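Local coordinates for protein integrase (Enterobacteria phage lambda, PDB 1AE9) that catalyses site-specific recombination that inserts the phage genome into the host chromosome and, together with excisionase, cuts the prophage out again, here as its catalytic domain, at residues A[109-117]-A[128-136]. Sequence-based numbering, arbitrary orientation.
Sequences VSRYFMRAR and PPTFHELRS
F131 drives its ring edge toward the face of F113 in an offset edge-to-face pair, planes at 89°. Followed outward, F131 first sets CB near S110 OG; chi1 (-169°) places CG anti to the backbone N and carries the ring between the helices. F131 CD2 meets F113 CD1 at 3.7 Å. V109 CG1 lies over one face of the F131 ring, 3.6 Å from F131 CE2, also meeting CG and, at the tip, F131 CZ (3.7 Å); L134 CD1 lies over the opposite face. V37 and L40 of helix 37-42 and A30 of helix 21-33 add to this pocket. F113 receives F131 CA over a face and L134 CD1 4.0 Å from its CE1.

At the other end, R117 NH1 donates to P129 O (2.8 Å), a bent bond arriving above the carbonyl plane. P128 CB sits over the centre of the guanidinium, 3.5 Å from R117 CZ, and R117 NH2 binds S58 O of the second subunit. Two waters bridge the segments: one links S110 O to F131 N, the other S110 OG, which also bonds S106 O, to H132 N.

At the turn, T130, whose carbonyl carbon touches F113 CE2, forms a capping box with E133. E133 OE1 accepts from T130 N and T130 OG1 and pairs with R1, while E133 OE2 receives H132 ND1 at 3.3 Å; T130 OG1 accepts weakly from H132 N. Apolar packing ties helix 106-120 to the turn and helix 133-145 that carry predicted active-site residues H132 and R135; these bonds are consistent with a firmly placed H132 backbone in this tyrosine recombinase domain.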
ATOM      1  N   VAL A 109       2.891  -4.692   8.344  1.00 12.64           N
ATOM      2  CA  VAL A 109       2.785  -4.927   9.780  1.00 13.25           C
ATOM      3  C   VAL A 109       1.347  -5.260  10.154  1.00 14.42           C
ATOM      4  O   VAL A 109       1.097  -6.241  10.848  1.00 15.35           O
ATOM      5  CB  VAL A 109       3.275  -3.703  10.584  1.00 13.59           C
ATOM      6  CG1 VAL A 109       3.057  -3.919  12.072  1.00 13.72           C
ATOM      7  CG2 VAL A 109       4.750  -3.460  10.306  1.00 13.22           C
ATOM      8  N   SER A 110       0.402  -4.457   9.669  1.00 15.06           N
ATOM      9  CA  SER A 110      -1.017  -4.674   9.943  1.00 15.96           C
ATOM     10  C   SER A 110      -1.497  -6.032   9.440  1.00 17.05           C
ATOM     11  O   SER A 110      -2.238  -6.736  10.134  1.00 14.99           O
ATOM     12  CB  SER A 110      -1.855  -3.577   9.286  1.00 16.17           C
ATOM     13  OG  SER A 110      -1.521  -2.303   9.808  1.00 19.48           O
ATOM     14  N   ARG A 111      -1.051  -6.391   8.238  1.00 17.20           N
ATOM     15  CA  ARG A 111      -1.415  -7.646   7.587  1.00 18.32           C
ATOM     16  C   ARG A 111      -0.972  -8.855   8.406  1.00 17.46           C
ATOM     17  O   ARG A 111      -1.751  -9.785   8.629  1.00 16.92           O
ATOM     18  CB  ARG A 111      -0.792  -7.691   6.186  1.00 20.56           C
ATOM     19  CG  ARG A 111      -1.363  -8.728   5.237  1.00 26.27           C
ATOM     20  CD  ARG A 111      -0.825  -8.494   3.814  1.00 31.37           C
ATOM     21  NE  ARG A 111      -1.047  -7.109   3.373  1.00 35.86           N
ATOM     22  CZ  ARG A 111      -0.120  -6.304   2.842  1.00 37.79           C
ATOM     23  NH1 ARG A 111       1.125  -6.725   2.655  1.00 37.16           N
ATOM     24  NH2 ARG A 111      -0.438  -5.051   2.523  1.00 37.58           N
ATOM     25  N   TYR A 112       0.275  -8.853   8.855  1.00 15.42           N
ATOM     26  CA  TYR A 112       0.761  -9.970   9.652  1.00 15.53           C
ATOM     27  C   TYR A 112       0.094 -10.037  11.033  1.00 15.28           C
ATOM     28  O   TYR A 112      -0.161 -11.131  11.562  1.00 13.31           O
ATOM     29  CB  TYR A 112       2.291  -9.946   9.744  1.00 16.73           C
ATOM     30  CG  TYR A 112       2.950 -10.557   8.522  1.00 16.98           C
ATOM     31  CD1 TYR A 112       3.227 -11.923   8.469  1.00 17.78           C
ATOM     32  CD2 TYR A 112       3.273  -9.775   7.412  1.00 17.88           C
ATOM     33  CE1 TYR A 112       3.809 -12.501   7.340  1.00 18.29           C
ATOM     34  CE2 TYR A 112       3.857 -10.340   6.275  1.00 17.11           C
ATOM     35  CZ  TYR A 112       4.121 -11.703   6.247  1.00 19.09           C
ATOM     36  OH  TYR A 112       4.698 -12.267   5.133  1.00 18.61           O
ATOM     37  N   PHE A 113      -0.199  -8.870  11.601  1.00 14.48           N
ATOM     38  CA  PHE A 113      -0.878  -8.798  12.889  1.00 15.00           C
ATOM     39  C   PHE A 113      -2.273  -9.409  12.714  1.00 16.41           C
ATOM     40  O   PHE A 113      -2.712 -10.220  13.532  1.00 16.95           O
ATOM     41  CB  PHE A 113      -0.995  -7.345  13.371  1.00 15.41           C
ATOM     42  CG  PHE A 113      -1.802  -7.191  14.639  1.00 15.25           C
ATOM     43  CD1 PHE A 113      -1.200  -7.330  15.881  1.00 15.30           C
ATOM     44  CD2 PHE A 113      -3.168  -6.937  14.584  1.00 15.46           C
ATOM     45  CE1 PHE A 113      -1.947  -7.219  17.053  1.00 14.68           C
ATOM     46  CE2 PHE A 113      -3.929  -6.827  15.755  1.00 17.06           C
ATOM     47  CZ  PHE A 113      -3.312  -6.968  16.990  1.00 15.33           C
ATOM     48  N   MET A 114      -2.948  -9.041  11.630  1.00 15.00           N
ATOM     49  CA  MET A 114      -4.276  -9.560  11.335  1.00 15.84           C
ATOM     50  C   MET A 114      -4.260 -11.093  11.251  1.00 16.51           C
ATOM     51  O   MET A 114      -5.181 -11.762  11.748  1.00 15.57           O
ATOM     52  CB  MET A 114      -4.810  -8.920  10.045  1.00 15.54           C
ATOM     53  CG  MET A 114      -6.087  -9.529   9.484  1.00 15.92           C
ATOM     54  SD  MET A 114      -5.770 -11.017   8.507  1.00 20.87           S
ATOM     55  CE  MET A 114      -4.903 -10.294   7.052  1.00 15.39           C
ATOM     56  N   ARG A 115      -3.204 -11.652  10.655  1.00 15.56           N
ATOM     57  CA  ARG A 115      -3.089 -13.103  10.535  1.00 14.82           C
ATOM     58  C   ARG A 115      -2.885 -13.770  11.894  1.00 15.75           C
ATOM     59  O   ARG A 115      -3.477 -14.819  12.165  1.00 15.83           O
ATOM     60  CB  ARG A 115      -1.965 -13.476   9.577  1.00 15.20           C
ATOM     61  CG  ARG A 115      -2.246 -13.048   8.164  1.00 17.45           C
ATOM     62  CD  ARG A 115      -1.034 -13.208   7.274  1.00 23.09           C
ATOM     63  NE  ARG A 115      -1.291 -12.665   5.944  1.00 24.68           N
ATOM     64  CZ  ARG A 115      -0.371 -12.528   5.000  1.00 28.72           C
ATOM     65  NH1 ARG A 115       0.884 -12.899   5.237  1.00 30.70           N
ATOM     66  NH2 ARG A 115      -0.703 -12.010   3.823  1.00 28.04           N
ATOM     67  N   ALA A 116      -2.050 -13.176  12.745  1.00 14.87           N
ATOM     68  CA  ALA A 116      -1.815 -13.719  14.084  1.00 15.62           C
ATOM     69  C   ALA A 116      -3.130 -13.634  14.878  1.00 16.44           C
ATOM     70  O   ALA A 116      -3.471 -14.537  15.638  1.00 17.45           O
ATOM     71  CB  ALA A 116      -0.713 -12.931  14.798  1.00 15.56           C
ATOM     72  N   ARG A 117      -3.872 -12.549  14.681  1.00 15.22           N
ATOM     73  CA  ARG A 117      -5.148 -12.356  15.360  1.00 15.18           C
ATOM     74  C   ARG A 117      -6.094 -13.504  15.025  1.00 16.83           C
ATOM     75  O   ARG A 117      -6.735 -14.069  15.916  1.00 17.37           O
ATOM     76  CB  ARG A 117      -5.773 -11.029  14.940  1.00 14.05           C
ATOM     77  CG  ARG A 117      -7.006 -10.638  15.723  1.00 14.63           C
ATOM     78  CD  ARG A 117      -7.685  -9.459  15.060  1.00 16.30           C
ATOM     79  NE  ARG A 117      -8.281  -9.832  13.775  1.00 18.27           N
ATOM     80  CZ  ARG A 117      -8.354  -9.032  12.713  1.00 17.11           C
ATOM     81  NH1 ARG A 117      -7.853  -7.806  12.765  1.00 16.64           N
ATOM     82  NH2 ARG A 117      -9.006  -9.432  11.624  1.00 16.15           N
ATOM     83  N   PRO A 128     -13.157  -6.863  14.300  1.00 21.44           N
ATOM     84  CA  PRO A 128     -11.970  -7.189  15.095  1.00 20.12           C
ATOM     85  C   PRO A 128     -10.954  -6.045  15.131  1.00 19.40           C
ATOM     86  O   PRO A 128     -10.859  -5.248  14.193  1.00 18.63           O
ATOM     87  CB  PRO A 128     -11.398  -8.401  14.359  1.00 19.91           C
ATOM     88  CG  PRO A 128     -12.603  -9.062  13.814  1.00 20.91           C
ATOM     89  CD  PRO A 128     -13.376  -7.888  13.266  1.00 20.70           C
ATOM     90  N   PRO A 129     -10.195  -5.938  16.229  1.00 18.17           N
ATOM     91  CA  PRO A 129      -9.189  -4.882  16.366  1.00 18.46           C
ATOM     92  C   PRO A 129      -8.031  -5.099  15.391  1.00 17.94           C
ATOM     93  O   PRO A 129      -7.689  -6.234  15.071  1.00 18.36           O
ATOM     94  CB  PRO A 129      -8.738  -5.029  17.824  1.00 18.22           C
ATOM     95  CG  PRO A 129      -8.902  -6.488  18.080  1.00 17.66           C
ATOM     96  CD  PRO A 129     -10.228  -6.795  17.424  1.00 17.09           C
ATOM     97  N   THR A 130      -7.479  -4.004  14.882  1.00 17.99           N
ATOM     98  CA  THR A 130      -6.359  -4.050  13.955  1.00 17.94           C
ATOM     99  C   THR A 130      -5.089  -3.668  14.715  1.00 18.47           C
ATOM    100  O   THR A 130      -5.138  -3.421  15.926  1.00 17.77           O
ATOM    101  CB  THR A 130      -6.567  -3.066  12.788  1.00 17.69           C
ATOM    102  OG1 THR A 130      -6.541  -1.722  13.280  1.00 17.94           O
ATOM    103  CG2 THR A 130      -7.907  -3.317  12.106  1.00 18.71           C
ATOM    104  N   PHE A 131      -3.956  -3.599  14.019  1.00 17.10           N
ATOM    105  CA  PHE A 131      -2.713  -3.223  14.679  1.00 16.80           C
ATOM    106  C   PHE A 131      -2.863  -1.835  15.305  1.00 18.05           C
ATOM    107  O   PHE A 131      -2.279  -1.558  16.355  1.00 17.07           O
ATOM    108  CB  PHE A 131      -1.538  -3.237  13.697  1.00 15.93           C
ATOM    109  CG  PHE A 131      -0.192  -3.106  14.360  1.00 15.16           C
ATOM    110  CD1 PHE A 131       0.372  -1.853  14.584  1.00 14.26           C
ATOM    111  CD2 PHE A 131       0.515  -4.237  14.760  1.00 14.79           C
ATOM    112  CE1 PHE A 131       1.616  -1.723  15.195  1.00 13.90           C
ATOM    113  CE2 PHE A 131       1.769  -4.118  15.375  1.00 14.54           C
ATOM    114  CZ  PHE A 131       2.317  -2.860  15.592  1.00 14.14           C
ATOM    115  N   HIS A 132      -3.658  -0.969  14.679  1.00 19.89           N
ATOM    116  CA  HIS A 132      -3.868   0.368  15.222  1.00 23.56           C
ATOM    117  C   HIS A 132      -4.438   0.340  16.647  1.00 22.93           C
ATOM    118  O   HIS A 132      -4.188   1.249  17.440  1.00 23.42           O
ATOM    119  CB  HIS A 132      -4.787   1.212  14.336  1.00 27.48           C
ATOM    120  CG  HIS A 132      -5.110   2.553  14.927  1.00 35.66           C
ATOM    121  ND1 HIS A 132      -6.297   2.816  15.580  1.00 39.27           N
ATOM    122  CD2 HIS A 132      -4.364   3.682  15.039  1.00 38.33           C
ATOM    123  CE1 HIS A 132      -6.267   4.043  16.075  1.00 39.86           C
ATOM    124  NE2 HIS A 132      -5.105   4.589  15.761  1.00 40.43           N
ATOM    125  N   GLU A 133      -5.192  -0.698  16.984  1.00 22.64           N
ATOM    126  CA  GLU A 133      -5.771  -0.772  18.318  1.00 22.60           C
ATOM    127  C   GLU A 133      -4.736  -0.873  19.433  1.00 22.16           C
ATOM    128  O   GLU A 133      -5.058  -0.648  20.607  1.00 23.10           O
ATOM    129  CB  GLU A 133      -6.811  -1.894  18.402  1.00 23.96           C
ATOM    130  CG  GLU A 133      -8.221  -1.439  18.003  1.00 28.36           C
ATOM    131  CD  GLU A 133      -8.256  -0.655  16.690  1.00 32.41           C
ATOM    132  OE1 GLU A 133      -8.120  -1.277  15.619  1.00 33.26           O
ATOM    133  OE2 GLU A 133      -8.422   0.588  16.722  1.00 34.53           O
ATOM    134  N   LEU A 134      -3.488  -1.155  19.065  1.00 18.70           N
ATOM    135  CA  LEU A 134      -2.408  -1.259  20.042  1.00 18.32           C
ATOM    136  C   LEU A 134      -2.063   0.117  20.622  1.00 17.37           C
ATOM    137  O   LEU A 134      -1.534   0.211  21.726  1.00 16.70           O
ATOM    138  CB  LEU A 134      -1.167  -1.909  19.409  1.00 17.66           C
ATOM    139  CG  LEU A 134      -1.325  -3.391  19.048  1.00 16.89           C
ATOM    140  CD1 LEU A 134      -0.100  -3.886  18.316  1.00 15.70           C
ATOM    141  CD2 LEU A 134      -1.550  -4.203  20.308  1.00 15.13           C
ATOM    142  N   ARG A 135      -2.377   1.174  19.875  1.00 17.21           N
ATOM    143  CA  ARG A 135      -2.130   2.554  20.304  1.00 18.64           C
ATOM    144  C   ARG A 135      -3.136   2.951  21.401  1.00 19.08           C
ATOM    145  O   ARG A 135      -2.775   3.598  22.385  1.00 18.45           O
ATOM    146  CB  ARG A 135      -2.224   3.495  19.096  1.00 18.07           C
ATOM    147  CG  ARG A 135      -1.980   4.967  19.379  1.00 18.69           C
ATOM    148  CD  ARG A 135      -1.740   5.727  18.063  1.00 16.61           C
ATOM    149  NE  ARG A 135      -2.158   7.131  18.122  1.00 18.68           N
ATOM    150  CZ  ARG A 135      -1.396   8.149  18.522  1.00 19.81           C
ATOM    151  NH1 ARG A 135      -0.140   7.955  18.913  1.00 19.05           N
ATOM    152  NH2 ARG A 135      -1.898   9.384  18.522  1.00 20.02           N
ATOM    153  N   SER A 136      -4.392   2.537  21.236  1.00 20.12           N
ATOM    154  CA  SER A 136      -5.434   2.809  22.228  1.00 21.16           C
ATOM    155  C   SER A 136      -5.123   1.992  23.478  1.00 20.10           C
ATOM    156  O   SER A 136      -5.308   2.470  24.597  1.00 21.20           O
ATOM    157  CB  SER A 136      -6.814   2.404  21.703  1.00 21.99           C
ATOM    158  OG  SER A 136      -7.132   3.099  20.515  1.00 30.53           O
TER
HETATM  159  O   HOH W   1      -4.123  -5.220  11.656  1.00 14.62           O
HETATM  160  O   HOH W   2      -3.547  -1.387  11.791  1.00 32.19           O